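Local coordinates for protein diol-dehydratase (Roseburia inulinivorans, PDB 5I2A) that dehydrates 1,2-propanediol as a B12-independent diol dehydratase, probably through radical chemistry of the glycyl radical enzyme family, at residues A[461-466]-A[492-496]; A[577-582]-A[642-646]; A[647-651]-A[710-714]. All blocks are in the same frame, centred on the assembly; numbering follows the deposited sequence.

Overall arrangement
The three contacts lie on one side of the chain's centre, in a largely helical region about 29 to 39 Å from it, and follow one another along the chain. Interactions 2 and 3 share helix 637-651, with centres about 10 Å apart, and M649 reaches from it to R577 and I578. Interaction 1, between helices 459-467 and 489-521, has its centre about 18 Å from each of the others. It meets interaction 2 where F466 and F492 pack on M580, and interaction 3 where F466 and L462 touch P710. Helix 558-574 contributes to all three surroundings, so the contacts form one continuous packed region in the periphery of the subunit.

Interaction 1: residues A[461-466]-A[492-496]; sequences PLEMVF and FMEAY
The ring of F492 takes V465 CG1 over one face, while its edge meets L462 CD1 in plane and F466 beside it. V465 CG1 stands 3.7 Å from the F492 ring centroid, a CH-pi contact. F492 in turn presents its edge to the face of F466 in an edge-to-face pair, with centroids 5.4 Å apart and planes at 67°. L462 CD1 comes to the rim at 3.6 Å from F492 CE1, the two side chains crossing at about a right angle. A chi1 of -173° carries the F492 ring away from its own backbone N and across to these three partners.

Y496 works differently, laying its ring edge along the backbone of P461 and L462; its CE1 is 3.5 Å from L462 N. Its hydroxyl is hydrogen-bonded to M458 O, so a tyrosine suits a place where the ring packs and its end needs a polar partner. Branched V465 fits between the two aromatics, CG1 going to F492 and CG2 to Y496 CA at 3.5 Å. A495 is small enough to let the helices close on CG1.

Around them, helix 558-574 touches L462, F492 and Y496, and helix 580-588 touches F466 and F492. Apolar interlocking across two segment axes 9.4 Å apart at closest, running at 127°, is typical of a buried helix-helix interface in an alpha-helical core.

Interaction 2: residues A[577-582]-A[642-646]; sequences RITMGE and RYEEI
R642 and E582 meet in a side-on, two-nitrogen salt bridge, part of a network that ties the capping box at the start of helix 580-588 to helix 637-651. R642 NE donates to E582 OE1 at 2.7 Å, nearly straight at 167°, and R642 NH2 donates to E582 OE2 at 3.1 Å. Both oxygens are met on their syn sides, although the carboxylate and guanidinium planes are 34° apart and the match is therefore twisted. The R642 chain leaves the backbone with CG trans to N and then bends at the next bond (chi2 51°), which turns the guanidinium edge toward the carboxylate. The extended glutamate chain supplies the other half of the reach.

E582 also belongs to the capping box. Its N donates to T579 OG1, and its OE2 accepts from T579 N through the anti lone pair at 3.0 Å. OE2 thus serves two donors, one on each lone-pair side, so the bonds that cap the helix also hold the carboxylate in position for R642. Arginine suits the opposite position because its several N-H groups spread in one plane: NH1 makes a weak bond to E645 OE1, completing the charged network.

I646, one helical turn beyond R642, supplies the apolar part. Its CG1 lies over one face of the guanidinium, toward the rim, and its CD1 reaches E582 CB. I646 CG2 meets I578 CD1 at 3.8 Å, two beta-branched side chains filling the more buried side. At the edge of the guanidinium, nearly in its plane, R642 NH2 also donates to R577 O at 3.1 Å.

Interaction 3: residues A[647-651]-A[710-714]; sequences HEMIL and PDGRL
A helix end packs here against an irregular loop: H647, I650 and L651, in the last turn or so of helix 637-651, meet residues 710-714 of the connection between helices 699-703 and 734-741. The contact is buried, with one hydrogen bond across it. H647 NE2 donates to G712 O at 2.8 Å, at an N-H...O angle of 165°. The acceptor lies close to the imidazole plane, and the donor arrives in the carbonyl plane, on a lone pair. The first side-chain torsion of H647, -163°, points the imidazole out to the loop; L651 CD1 covers one ring face, and Y591 stacks with the ring.

I650 points its branches at the loop backbone, its CG2 lying 3.3 Å from P710 O and 3.5 Å from D711 O. These carbonyls have polar partners of their own, P710 O in T567 and D711 O in K655. G712 suits the closest passage, its CA lying 6.0 Å from that of I650: a CB would collide with L651 CD2, and the positive phi of 107° is one that glycine readily adopts. Just beside it, D711 OD1, also hydrogen-bonded to T709 OG1, accepts from R713 N in an Asx turn, while L714 CD2 lies 3.8 Å from H647 NE2.

Donation through NE2 implies that this nitrogen carries a proton, so H647 acts here as a donor fastening the loop backbone to the helix.

Interaction 1: residues A[461-466]-A[492-496]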
ATOM      1  N   PRO A 461      24.983  -8.818  23.382  1.00 17.15           N
ATOM      2  CA  PRO A 461      24.580  -8.004  24.534  1.00 16.45           C
ATOM      3  C   PRO A 461      25.404  -8.279  25.790  1.00 16.89           C
ATOM      4  O   PRO A 461      25.582  -7.362  26.590  1.00 16.20           O
ATOM      5  CB  PRO A 461      23.113  -8.410  24.751  1.00 15.50           C
ATOM      6  CG  PRO A 461      22.641  -8.740  23.380  1.00 14.44           C
ATOM      7  CD  PRO A 461      23.820  -9.513  22.803  1.00 13.56           C
ATOM      8  N   LEU A 462      25.905  -9.503  25.952  1.00 15.47           N
ATOM      9  CA  LEU A 462      26.773  -9.816  27.087  1.00 16.45           C
ATOM     10  C   LEU A 462      28.105  -9.062  26.968  1.00 16.17           C
ATOM     11  O   LEU A 462      28.576  -8.466  27.928  1.00 17.34           O
ATOM     12  CB  LEU A 462      27.031 -11.327  27.188  1.00 17.45           C
ATOM     13  CG  LEU A 462      27.987 -11.757  28.310  1.00 17.03           C
ATOM     14  CD1 LEU A 462      27.407 -11.427  29.682  1.00 16.34           C
ATOM     15  CD2 LEU A 462      28.294 -13.249  28.209  1.00 18.49           C
ATOM     16  N   GLU A 463      28.701  -9.096  25.788  1.00 13.28           N
ATOM     17  CA  GLU A 463      29.910  -8.318  25.534  1.00 16.70           C
ATOM     18  C   GLU A 463      29.682  -6.829  25.793  1.00 19.98           C
ATOM     19  O   GLU A 463      30.573  -6.148  26.288  1.00 18.61           O
ATOM     20  CB  GLU A 463      30.398  -8.524  24.108  1.00 15.89           C
ATOM     21  CG  GLU A 463      30.976  -9.899  23.852  1.00 18.11           C
ATOM     22  CD  GLU A 463      31.663  -9.986  22.502  1.00 21.99           C
ATOM     23  OE1 GLU A 463      30.969 -10.142  21.477  1.00 23.31           O
ATOM     24  OE2 GLU A 463      32.896  -9.873  22.464  1.00 19.83           O
ATOM     25  N   MET A 464      28.485  -6.331  25.483  1.00 15.21           N
ATOM     26  CA  MET A 464      28.181  -4.923  25.716  1.00 15.48           C
ATOM     27  C   MET A 464      28.121  -4.581  27.209  1.00 17.53           C
ATOM     28  O   MET A 464      28.364  -3.441  27.594  1.00 18.20           O
ATOM     29  CB  MET A 464      26.868  -4.524  25.037  1.00 15.77           C
ATOM     30  CG  MET A 464      26.944  -4.438  23.512  1.00 15.35           C
ATOM     31  SD  MET A 464      28.272  -3.395  22.839  1.00 19.18           S
ATOM     32  CE  MET A 464      29.543  -4.608  22.470  1.00 15.66           C
ATOM     33  N   VAL A 465      27.812  -5.552  28.057  1.00 16.91           N
ATOM     34  CA  VAL A 465      27.825  -5.256  29.485  1.00 19.87           C
ATOM     35  C   VAL A 465      29.256  -4.935  29.922  1.00 18.39           C
ATOM     36  O   VAL A 465      29.476  -3.992  30.677  1.00 21.29           O
ATOM     37  CB  VAL A 465      27.257  -6.405  30.337  1.00 21.52           C
ATOM     38  CG1 VAL A 465      27.326  -6.050  31.829  1.00 17.53           C
ATOM     39  CG2 VAL A 465      25.816  -6.685  29.942  1.00 18.44           C
ATOM     40  N   PHE A 466      30.223  -5.698  29.414  1.00 17.85           N
ATOM     41  CA  PHE A 466      31.632  -5.486  29.745  1.00 20.90           C
ATOM     42  C   PHE A 466      32.133  -4.154  29.202  1.00 23.88           C
ATOM     43  O   PHE A 466      32.895  -3.452  29.863  1.00 22.40           O
ATOM     44  CB  PHE A 466      32.507  -6.633  29.205  1.00 15.16           C
ATOM     45  CG  PHE A 466      32.460  -7.881  30.056  1.00 18.53           C
ATOM     46  CD1 PHE A 466      33.252  -7.990  31.190  1.00 17.72           C
ATOM     47  CD2 PHE A 466      31.621  -8.935  29.728  1.00 16.01           C
ATOM     48  CE1 PHE A 466      33.214  -9.133  31.990  1.00 20.30           C
ATOM     49  CE2 PHE A 466      31.572 -10.067  30.515  1.00 17.65           C
ATOM     50  CZ  PHE A 466      32.371 -10.171  31.655  1.00 20.49           C
ATOM     51  N   PHE A 492      24.939  -6.927  37.514  1.00 23.20           N
ATOM     52  CA  PHE A 492      25.444  -7.358  36.219  1.00 22.75           C
ATOM     53  C   PHE A 492      24.301  -7.976  35.411  1.00 23.14           C
ATOM     54  O   PHE A 492      24.123  -7.638  34.255  1.00 19.82           O
ATOM     55  CB  PHE A 492      26.594  -8.353  36.384  1.00 22.66           C
ATOM     56  CG  PHE A 492      27.281  -8.721  35.087  1.00 22.88           C
ATOM     57  CD1 PHE A 492      26.707  -9.637  34.213  1.00 22.77           C
ATOM     58  CD2 PHE A 492      28.509  -8.179  34.762  1.00 20.56           C
ATOM     59  CE1 PHE A 492      27.327  -9.977  33.024  1.00 16.92           C
ATOM     60  CE2 PHE A 492      29.148  -8.523  33.583  1.00 19.10           C
ATOM     61  CZ  PHE A 492      28.549  -9.422  32.708  1.00 21.21           C
ATOM     62  N   MET A 493      23.541  -8.880  36.032  1.00 22.55           N
ATOM     63  CA  MET A 493      22.428  -9.563  35.360  1.00 22.13           C
ATOM     64  C   MET A 493      21.422  -8.579  34.806  1.00 22.63           C
ATOM     65  O   MET A 493      20.940  -8.740  33.689  1.00 21.79           O
ATOM     66  CB  MET A 493      21.701 -10.519  36.314  1.00 19.37           C
ATOM     67  CG  MET A 493      22.156 -11.952  36.234  1.00 28.88           C
ATOM     68  SD  MET A 493      21.822 -12.726  34.644  1.00 27.99           S
ATOM     69  CE  MET A 493      20.564 -13.915  35.048  1.00 23.25           C
ATOM     70  N   GLU A 494      21.103  -7.568  35.612  1.00 21.24           N
ATOM     71  CA  GLU A 494      20.168  -6.532  35.222  1.00 18.32           C
ATOM     72  C   GLU A 494      20.700  -5.729  34.032  1.00 20.63           C
ATOM     73  O   GLU A 494      19.954  -5.403  33.111  1.00 19.32           O
ATOM     74  CB  GLU A 494      19.866  -5.621  36.417  1.00 24.68           C
ATOM     75  CG  GLU A 494      18.973  -4.433  36.103  1.00 21.68           C
ATOM     76  CD  GLU A 494      17.592  -4.829  35.594  1.00 22.59           C
ATOM     77  OE1 GLU A 494      17.173  -5.986  35.778  1.00 22.70           O
ATOM     78  OE2 GLU A 494      16.917  -3.971  35.000  1.00 29.03           O
ATOM     79  N   ALA A 495      21.991  -5.423  34.043  1.00 19.48           N
ATOM     80  CA  ALA A 495      22.607  -4.765  32.900  1.00 20.64           C
ATOM     81  C   ALA A 495      22.474  -5.631  31.630  1.00 20.46           C
ATOM     82  O   ALA A 495      22.166  -5.123  30.550  1.00 16.35           O
ATOM     83  CB  ALA A 495      24.073  -4.458  33.191  1.00 19.65           C
ATOM     84  N   TYR A 496      22.702  -6.936  31.771  1.00 17.16           N
ATOM     85  CA  TYR A 496      22.558  -7.855  30.649  1.00 14.95           C
ATOM     86  C   TYR A 496      21.115  -7.899  30.154  1.00 17.24           C
ATOM     87  O   TYR A 496      20.872  -7.874  28.947  1.00 16.09           O
ATOM     88  CB  TYR A 496      23.026  -9.261  31.022  1.00 15.10           C
ATOM     89  CG  TYR A 496      22.854 -10.274  29.908  1.00 15.37           C
ATOM     90  CD1 TYR A 496      23.442 -10.080  28.662  1.00 12.94           C
ATOM     91  CD2 TYR A 496      22.112 -11.422  30.102  1.00 14.54           C
ATOM     92  CE1 TYR A 496      23.286 -11.016  27.640  1.00 15.14           C
ATOM     93  CE2 TYR A 496      21.946 -12.356  29.087  1.00 14.55           C
ATOM     94  CZ  TYR A 496      22.529 -12.148  27.868  1.00 15.01           C
ATOM     95  OH  TYR A 496      22.348 -13.073  26.882  1.00 14.35           O
TER

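Interaction 2: residues A[577-582]-A[642-646]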
ATOM      1  N   ARG A 577      37.930 -14.639  43.259  1.00 29.06           N
ATOM      2  CA  ARG A 577      39.228 -15.143  42.820  1.00 30.12           C
ATOM      3  C   ARG A 577      39.759 -14.390  41.611  1.00 30.80           C
ATOM      4  O   ARG A 577      40.919 -14.523  41.248  1.00 30.47           O
ATOM      5  CB  ARG A 577      39.138 -16.632  42.504  1.00 32.02           C
ATOM      6  CG  ARG A 577      38.614 -17.464  43.663  1.00 36.44           C
ATOM      7  CD  ARG A 577      38.514 -18.929  43.293  1.00 39.21           C
ATOM      8  NE  ARG A 577      39.793 -19.466  42.844  1.00 39.94           N
ATOM      9  CZ  ARG A 577      39.927 -20.608  42.177  1.00 47.90           C
ATOM     10  NH1 ARG A 577      38.856 -21.332  41.862  1.00 48.30           N
ATOM     11  NH2 ARG A 577      41.131 -21.015  41.806  1.00 47.72           N
ATOM     12  N   ILE A 578      38.891 -13.609  40.983  1.00 28.42           N
ATOM     13  CA  ILE A 578      39.254 -12.795  39.833  1.00 28.99           C
ATOM     14  C   ILE A 578      38.602 -11.437  40.035  1.00 25.65           C
ATOM     15  O   ILE A 578      37.508 -11.370  40.585  1.00 30.57           O
ATOM     16  CB  ILE A 578      38.781 -13.438  38.509  1.00 27.13           C
ATOM     17  CG1 ILE A 578      39.361 -14.843  38.372  1.00 33.79           C
ATOM     18  CG2 ILE A 578      39.212 -12.614  37.319  1.00 29.20           C
ATOM     19  CD1 ILE A 578      38.785 -15.636  37.212  1.00 36.09           C
ATOM     20  N   THR A 579      39.261 -10.351  39.639  1.00 26.07           N
ATOM     21  CA  THR A 579      38.571  -9.067  39.678  1.00 28.04           C
ATOM     22  C   THR A 579      37.828  -8.888  38.372  1.00 24.90           C
ATOM     23  O   THR A 579      38.188  -9.484  37.357  1.00 29.26           O
ATOM     24  CB  THR A 579      39.516  -7.863  39.893  1.00 27.29           C
ATOM     25  OG1 THR A 579      40.247  -7.598  38.687  1.00 28.13           O
ATOM     26  CG2 THR A 579      40.476  -8.125  41.054  1.00 29.74           C
ATOM     27  N   MET A 580      36.795  -8.059  38.397  1.00 28.21           N
ATOM     28  CA  MET A 580      36.036  -7.773  37.194  1.00 25.16           C
ATOM     29  C   MET A 580      36.962  -7.222  36.115  1.00 27.58           C
ATOM     30  O   MET A 580      36.824  -7.549  34.939  1.00 23.64           O
ATOM     31  CB  MET A 580      34.903  -6.795  37.496  1.00 23.85           C
ATOM     32  CG  MET A 580      33.976  -6.558  36.317  1.00 25.46           C
ATOM     33  SD  MET A 580      33.164  -8.069  35.760  1.00 25.87           S
ATOM     34  CE  MET A 580      31.788  -8.166  36.900  1.00 19.83           C
ATOM     35  N   GLY A 581      37.925  -6.402  36.528  1.00 26.11           N
ATOM     36  CA  GLY A 581      38.852  -5.794  35.595  1.00 23.79           C
ATOM     37  C   GLY A 581      39.764  -6.800  34.925  1.00 24.92           C
ATOM     38  O   GLY A 581      40.073  -6.670  33.742  1.00 25.75           O
ATOM     39  N   GLU A 582      40.211  -7.793  35.689  1.00 27.16           N
ATOM     40  CA  GLU A 582      41.022  -8.878  35.140  1.00 28.46           C
ATOM     41  C   GLU A 582      40.265  -9.674  34.090  1.00 24.35           C
ATOM     42  O   GLU A 582      40.795  -9.986  33.022  1.00 24.54           O
ATOM     43  CB  GLU A 582      41.467  -9.837  36.237  1.00 27.10           C
ATOM     44  CG  GLU A 582      42.531  -9.307  37.155  1.00 35.48           C
ATOM     45  CD  GLU A 582      42.998 -10.372  38.121  1.00 30.62           C
ATOM     46  OE1 GLU A 582      44.148 -10.824  37.971  1.00 33.93           O
ATOM     47  OE2 GLU A 582      42.203 -10.760  39.012  1.00 30.66           O
ATOM     48  N   ARG A 642      48.979 -15.072  34.026  1.00 31.63           N
ATOM     49  CA  ARG A 642      47.761 -14.814  34.774  1.00 32.88           C
ATOM     50  C   ARG A 642      46.515 -15.086  33.919  1.00 29.68           C
ATOM     51  O   ARG A 642      45.544 -15.656  34.402  1.00 27.58           O
ATOM     52  CB  ARG A 642      47.761 -13.377  35.298  1.00 25.91           C
ATOM     53  CG  ARG A 642      46.497 -12.964  36.038  1.00 29.70           C
ATOM     54  CD  ARG A 642      46.106 -13.942  37.129  1.00 27.07           C
ATOM     55  NE  ARG A 642      45.018 -13.412  37.948  1.00 28.30           N
ATOM     56  CZ  ARG A 642      44.308 -14.125  38.813  1.00 27.16           C
ATOM     57  NH1 ARG A 642      44.558 -15.413  38.968  1.00 31.68           N
ATOM     58  NH2 ARG A 642      43.337 -13.552  39.517  1.00 31.99           N
ATOM     59  N   TYR A 643      46.550 -14.699  32.650  1.00 26.37           N
ATOM     60  CA  TYR A 643      45.408 -14.947  31.780  1.00 30.54           C
ATOM     61  C   TYR A 643      45.202 -16.442  31.611  1.00 29.04           C
ATOM     62  O   TYR A 643      44.071 -16.921  31.592  1.00 28.38           O
ATOM     63  CB  TYR A 643      45.586 -14.270  30.418  1.00 27.22           C
ATOM     64  CG  TYR A 643      45.518 -12.769  30.520  1.00 27.06           C
ATOM     65  CD1 TYR A 643      45.019 -12.169  31.664  1.00 25.72           C
ATOM     66  CD2 TYR A 643      45.954 -11.953  29.488  1.00 30.16           C
ATOM     67  CE1 TYR A 643      44.955 -10.815  31.784  1.00 29.15           C
ATOM     68  CE2 TYR A 643      45.891 -10.574  29.602  1.00 30.08           C
ATOM     69  CZ  TYR A 643      45.389 -10.024  30.757  1.00 30.43           C
ATOM     70  OH  TYR A 643      45.328  -8.675  30.910  1.00 39.61           O
ATOM     71  N   GLU A 644      46.302 -17.173  31.524  1.00 29.90           N
ATOM     72  CA  GLU A 644      46.250 -18.620  31.411  1.00 24.48           C
ATOM     73  C   GLU A 644      45.599 -19.271  32.636  1.00 27.21           C
ATOM     74  O   GLU A 644      44.731 -20.123  32.493  1.00 27.68           O
ATOM     75  CB  GLU A 644      47.657 -19.178  31.199  1.00 28.89           C
ATOM     76  CG  GLU A 644      47.709 -20.670  30.930  1.00 37.77           C
ATOM     77  CD  GLU A 644      49.104 -21.140  30.537  1.00 54.78           C
ATOM     78  OE1 GLU A 644      49.286 -21.564  29.376  1.00 51.96           O
ATOM     79  OE2 GLU A 644      50.017 -21.086  31.389  1.00 59.74           O
ATOM     80  N   GLU A 645      46.002 -18.882  33.840  1.00 27.04           N
ATOM     81  CA  GLU A 645      45.419 -19.525  35.013  1.00 30.32           C
ATOM     82  C   GLU A 645      43.968 -19.099  35.201  1.00 25.99           C
ATOM     83  O   GLU A 645      43.164 -19.858  35.733  1.00 25.48           O
ATOM     84  CB  GLU A 645      46.233 -19.241  36.277  1.00 33.23           C
ATOM     85  CG  GLU A 645      46.317 -17.808  36.696  1.00 34.25           C
ATOM     86  CD  GLU A 645      47.206 -17.623  37.919  1.00 46.78           C
ATOM     87  OE1 GLU A 645      46.665 -17.504  39.043  1.00 43.13           O
ATOM     88  OE2 GLU A 645      48.450 -17.602  37.752  1.00 48.73           O
ATOM     89  N   ILE A 646      43.636 -17.890  34.759  1.00 26.82           N
ATOM     90  CA  ILE A 646      42.245 -17.457  34.740  1.00 25.47           C
ATOM     91  C   ILE A 646      41.430 -18.374  33.819  1.00 22.45           C
ATOM     92  O   ILE A 646      40.377 -18.866  34.202  1.00 23.09           O
ATOM     93  CB  ILE A 646      42.118 -15.994  34.295  1.00 25.98           C
ATOM     94  CG1 ILE A 646      42.559 -15.063  35.432  1.00 25.21           C
ATOM     95  CG2 ILE A 646      40.680 -15.683  33.883  1.00 24.54           C
ATOM     96  CD1 ILE A 646      42.510 -13.594  35.077  1.00 21.27           C
TER

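Interaction 3: residues A[647-651]-A[710-714]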
ATOM      1  N   HIS A 647      41.944 -18.617  32.618  1.00 22.38           N
ATOM      2  CA  HIS A 647      41.301 -19.525  31.689  1.00 22.56           C
ATOM      3  C   HIS A 647      41.155 -20.910  32.302  1.00 25.89           C
ATOM      4  O   HIS A 647      40.105 -21.535  32.192  1.00 24.04           O
ATOM      5  CB  HIS A 647      42.091 -19.622  30.389  1.00 21.14           C
ATOM      6  CG  HIS A 647      41.303 -20.192  29.250  1.00 20.92           C
ATOM      7  ND1 HIS A 647      41.857 -21.020  28.300  1.00 22.47           N
ATOM      8  CD2 HIS A 647      40.004 -20.035  28.898  1.00 22.12           C
ATOM      9  CE1 HIS A 647      40.934 -21.361  27.419  1.00 25.93           C
ATOM     10  NE2 HIS A 647      39.799 -20.777  27.758  1.00 20.56           N
ATOM     11  N   GLU A 648      42.211 -21.380  32.958  1.00 27.22           N
ATOM     12  CA  GLU A 648      42.198 -22.717  33.533  1.00 24.29           C
ATOM     13  C   GLU A 648      41.167 -22.858  34.635  1.00 24.89           C
ATOM     14  O   GLU A 648      40.469 -23.867  34.681  1.00 26.69           O
ATOM     15  CB  GLU A 648      43.579 -23.108  34.070  1.00 28.38           C
ATOM     16  CG  GLU A 648      44.555 -23.624  33.002  1.00 36.29           C
ATOM     17  CD  GLU A 648      43.995 -24.758  32.139  1.00 50.61           C
ATOM     18  OE1 GLU A 648      43.121 -25.516  32.612  1.00 52.28           O
ATOM     19  OE2 GLU A 648      44.437 -24.894  30.975  1.00 58.70           O
ATOM     20  N   MET A 649      41.049 -21.874  35.522  1.00 24.62           N
ATOM     21  CA  MET A 649      40.056 -22.018  36.577  1.00 26.81           C
ATOM     22  C   MET A 649      38.641 -21.908  36.003  1.00 25.74           C
ATOM     23  O   MET A 649      37.713 -22.500  36.537  1.00 22.72           O
ATOM     24  CB  MET A 649      40.262 -21.009  37.719  1.00 29.86           C
ATOM     25  CG  MET A 649      40.541 -19.577  37.333  1.00 39.86           C
ATOM     26  SD  MET A 649      40.998 -18.615  38.804  1.00 45.09           S
ATOM     27  CE  MET A 649      39.425 -18.570  39.602  1.00 34.74           C
ATOM     28  N   ILE A 650      38.482 -21.179  34.900  1.00 23.49           N
ATOM     29  CA  ILE A 650      37.177 -21.099  34.248  1.00 19.49           C
ATOM     30  C   ILE A 650      36.808 -22.450  33.617  1.00 20.02           C
ATOM     31  O   ILE A 650      35.688 -22.915  33.766  1.00 22.05           O
ATOM     32  CB  ILE A 650      37.139 -19.975  33.194  1.00 19.80           C
ATOM     33  CG1 ILE A 650      36.921 -18.624  33.886  1.00 18.74           C
ATOM     34  CG2 ILE A 650      36.028 -20.219  32.182  1.00 22.10           C
ATOM     35  CD1 ILE A 650      37.168 -17.440  33.003  1.00 17.89           C
ATOM     36  N   LEU A 651      37.757 -23.093  32.942  1.00 21.96           N
ATOM     37  CA  LEU A 651      37.479 -24.388  32.317  1.00 21.34           C
ATOM     38  C   LEU A 651      37.198 -25.504  33.322  1.00 26.28           C
ATOM     39  O   LEU A 651      36.611 -26.523  32.961  1.00 24.59           O
ATOM     40  CB  LEU A 651      38.630 -24.807  31.408  1.00 21.13           C
ATOM     41  CG  LEU A 651      38.886 -23.905  30.200  1.00 22.25           C
ATOM     42  CD1 LEU A 651      40.024 -24.454  29.356  1.00 25.49           C
ATOM     43  CD2 LEU A 651      37.628 -23.749  29.368  1.00 26.22           C
ATOM     44  N   PRO A 710      33.278 -15.337  28.950  1.00 15.05           N
ATOM     45  CA  PRO A 710      33.671 -15.821  30.278  1.00 18.28           C
ATOM     46  C   PRO A 710      33.420 -17.308  30.520  1.00 20.92           C
ATOM     47  O   PRO A 710      33.841 -17.802  31.564  1.00 21.61           O
ATOM     48  CB  PRO A 710      32.796 -14.993  31.232  1.00 17.90           C
ATOM     49  CG  PRO A 710      32.398 -13.809  30.482  1.00 16.70           C
ATOM     50  CD  PRO A 710      32.316 -14.223  29.047  1.00 17.45           C
ATOM     51  N   ASP A 711      32.740 -17.990  29.599  1.00 21.12           N
ATOM     52  CA  ASP A 711      32.571 -19.439  29.695  1.00 15.72           C
ATOM     53  C   ASP A 711      33.880 -20.141  29.352  1.00 18.91           C
ATOM     54  O   ASP A 711      34.028 -21.336  29.599  1.00 20.14           O
ATOM     55  CB  ASP A 711      31.427 -19.932  28.781  1.00 17.05           C
ATOM     56  CG  ASP A 711      31.654 -19.609  27.303  1.00 18.12           C
ATOM     57  OD1 ASP A 711      32.430 -18.681  26.998  1.00 19.56           O
ATOM     58  OD2 ASP A 711      31.042 -20.280  26.447  1.00 18.73           O
ATOM     59  N   GLY A 712      34.832 -19.397  28.790  1.00 18.22           N
ATOM     60  CA  GLY A 712      36.132 -19.959  28.424  1.00 16.15           C
ATOM     61  C   GLY A 712      36.320 -20.138  26.927  1.00 19.27           C
ATOM     62  O   GLY A 712      37.386 -20.541  26.440  1.00 21.16           O
ATOM     63  N   ARG A 713      35.262 -19.834  26.190  1.00 18.89           N
ATOM     64  CA  ARG A 713      35.279 -19.895  24.746  1.00 19.79           C
ATOM     65  C   ARG A 713      36.247 -18.839  24.194  1.00 18.04           C
ATOM     66  O   ARG A 713      36.221 -17.697  24.623  1.00 19.60           O
ATOM     67  CB  ARG A 713      33.856 -19.681  24.222  1.00 21.84           C
ATOM     68  CG  ARG A 713      33.706 -19.692  22.732  1.00 19.99           C
ATOM     69  CD  ARG A 713      32.291 -19.283  22.261  1.00 17.66           C
ATOM     70  NE  ARG A 713      32.483 -18.498  21.054  1.00 17.00           N
ATOM     71  CZ  ARG A 713      32.783 -17.207  21.069  1.00 15.55           C
ATOM     72  NH1 ARG A 713      32.848 -16.548  22.223  1.00 14.77           N
ATOM     73  NH2 ARG A 713      33.019 -16.576  19.936  1.00 15.92           N
ATOM     74  N   LEU A 714      37.093 -19.220  23.247  1.00 16.91           N
ATOM     75  CA  LEU A 714      38.064 -18.284  22.684  1.00 18.46           C
ATOM     76  C   LEU A 714      37.423 -17.396  21.623  1.00 19.31           C
ATOM     77  O   LEU A 714      36.399 -17.745  21.035  1.00 18.45           O
ATOM     78  CB  LEU A 714      39.261 -19.036  22.086  1.00 18.97           C
ATOM     79  CG  LEU A 714      40.033 -19.928  23.064  1.00 19.60           C
ATOM     80  CD1 LEU A 714      41.294 -20.512  22.415  1.00 21.34           C
ATOM     81  CD2 LEU A 714      40.370 -19.174  24.342  1.00 19.73           C
TER